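Local structure of uncharacterized aldehyde dehydrogenase AldY (Bacillus subtilis, 4DNG) at residues A[24-29]-A[34-39]. The protein probably oxidises aldehydes to carboxylates with NAD(+) as hydride acceptor and may contribute to protection against stress from ethanol and related compounds. Sequence-based numbering, arbitrary orientation.
Sequences EDILNP and VITTAS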
# COMPACT_ATOMS: atom_id res chain seq x y z
N GLU A 24 -34.23 1.30 9.76
CA GLU A 24 -33.69 2.18 10.77
C GLU A 24 -34.16 3.59 10.53
O GLU A 24 -34.12 4.09 9.40
CB GLU A 24 -32.18 2.16 10.73
CG GLU A 24 -31.57 3.11 11.75
CD GLU A 24 -30.30 2.57 12.36
OE1 GLU A 24 -29.96 1.39 12.10
OE2 GLU A 24 -29.65 3.32 13.12
N ASP A 25 -34.60 4.22 11.60
CA ASP A 25 -34.95 5.62 11.56
C ASP A 25 -33.69 6.48 11.61
O ASP A 25 -32.85 6.34 12.52
CB ASP A 25 -35.88 5.94 12.73
CG ASP A 25 -37.21 5.22 12.62
OD1 ASP A 25 -37.50 4.63 11.56
OD2 ASP A 25 -37.96 5.24 13.62
N ILE A 26 -33.54 7.34 10.61
CA ILE A 26 -32.45 8.31 10.64
C ILE A 26 -32.95 9.51 11.42
O ILE A 26 -34.00 10.07 11.10
CB ILE A 26 -31.95 8.72 9.24
CG1 ILE A 26 -31.59 7.45 8.45
CG2 ILE A 26 -30.78 9.69 9.36
CD1 ILE A 26 -31.02 7.69 7.07
N LEU A 27 -32.20 9.88 12.45
CA LEU A 27 -32.66 10.85 13.43
C LEU A 27 -31.90 12.17 13.37
O LEU A 27 -30.72 12.21 13.03
CB LEU A 27 -32.58 10.25 14.84
CG LEU A 27 -33.29 8.91 15.16
CD1 LEU A 27 -33.20 8.59 16.65
CD2 LEU A 27 -34.75 8.88 14.71
N ASN A 28 -32.58 13.23 13.77
CA ASN A 28 -31.91 14.46 14.08
C ASN A 28 -31.41 14.27 15.48
O ASN A 28 -32.15 13.88 16.35
CB ASN A 28 -32.89 15.62 14.00
CG ASN A 28 -32.25 16.93 14.33
OD1 ASN A 28 -31.33 16.99 15.12
ND2 ASN A 28 -32.74 17.99 13.73
N PRO A 29 -30.13 14.52 15.68
CA PRO A 29 -29.46 14.32 16.95
C PRO A 29 -29.95 15.21 18.08
O PRO A 29 -29.93 14.79 19.22
CB PRO A 29 -28.02 14.63 16.62
CG PRO A 29 -27.88 14.22 15.21
CD PRO A 29 -29.19 14.49 14.55
N VAL A 34 -37.52 11.95 13.72
CA VAL A 34 -37.26 11.07 12.60
C VAL A 34 -37.20 11.90 11.32
O VAL A 34 -38.19 12.56 10.94
CB VAL A 34 -38.38 10.00 12.49
CG1 VAL A 34 -38.31 9.23 11.17
CG2 VAL A 34 -38.37 9.07 13.71
N ILE A 35 -36.05 11.86 10.65
CA ILE A 35 -35.89 12.54 9.36
C ILE A 35 -36.49 11.69 8.23
O ILE A 35 -37.30 12.19 7.46
CB ILE A 35 -34.40 12.88 9.11
CG1 ILE A 35 -33.91 13.88 10.18
CG2 ILE A 35 -34.20 13.38 7.67
CD1 ILE A 35 -32.40 14.05 10.22
N THR A 36 -36.04 10.44 8.12
CA THR A 36 -36.71 9.36 7.38
C THR A 36 -36.47 8.02 8.05
O THR A 36 -35.76 7.90 9.06
CB THR A 36 -36.09 9.05 6.01
OG1 THR A 36 -34.69 9.36 6.00
CG2 THR A 36 -36.81 9.73 4.94
N THR A 37 -37.03 7.02 7.40
CA THR A 37 -36.83 5.62 7.72
C THR A 37 -36.21 4.93 6.50
O THR A 37 -36.67 5.09 5.37
CB THR A 37 -38.18 4.99 8.12
OG1 THR A 37 -38.58 5.54 9.37
CG2 THR A 37 -38.08 3.47 8.23
N ALA A 38 -35.14 4.19 6.72
CA ALA A 38 -34.48 3.57 5.59
C ALA A 38 -34.47 2.07 5.79
O ALA A 38 -34.16 1.58 6.89
CB ALA A 38 -33.07 4.11 5.43
N SER A 39 -34.83 1.36 4.73
CA SER A 39 -34.76 -0.10 4.69
C SER A 39 -33.32 -0.52 4.40
O SER A 39 -32.65 0.06 3.54
CB SER A 39 -35.68 -0.64 3.61
OG SER A 39 -35.22 -0.23 2.34
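Matching first torsions, chi1 -65° in Asp25 and -69° in Thr37, swing the carboxylate of one and the hydroxyl of the other toward the N side of their own residues and point both the same way off the antiparallel beta hairpin of strands 23-27 and 34-39, which lets the two groups meet. The residues form a non-hydrogen-bonded pair, and their side chains supply the polar link that the backbone leaves out there: Thr37 OG1 donates to Asp25 OD1 over 2.6 Å, arriving from above the carboxylate plane. On the same face, Leu27 CD2 lies 3.8 Å from Val34 CG2, and Val34 CG2 also comes within 3.9 Å of Asp25 OD2.

Backbone evidence for the pairing is firmest at Glu24 and Ala38, which exchange both reciprocal bonds, Ala38 N-H to Glu24 O being nearly straight at 171°. Ile26 N reaches Thr36 O at 2.8 Å in a more bent bond, and the chain turns a corner at Ile35, whose N, rather than that of Thr36, bonds to Ile26 O.

The other face, bearing Glu24, Ile26, Thr36 and Ala38, turns to the protein body: Glu24 OE2 is hydrogen-bonded to Gln181, and Ile26 touches helix 83-94. Gln181 also hydrogen-bonds to Asp25 O and Leu27 N. At the corner itself, Ile35 packs against that helix and helix 183-196, and its CD1 rests 3.6 Å from Asn28 N.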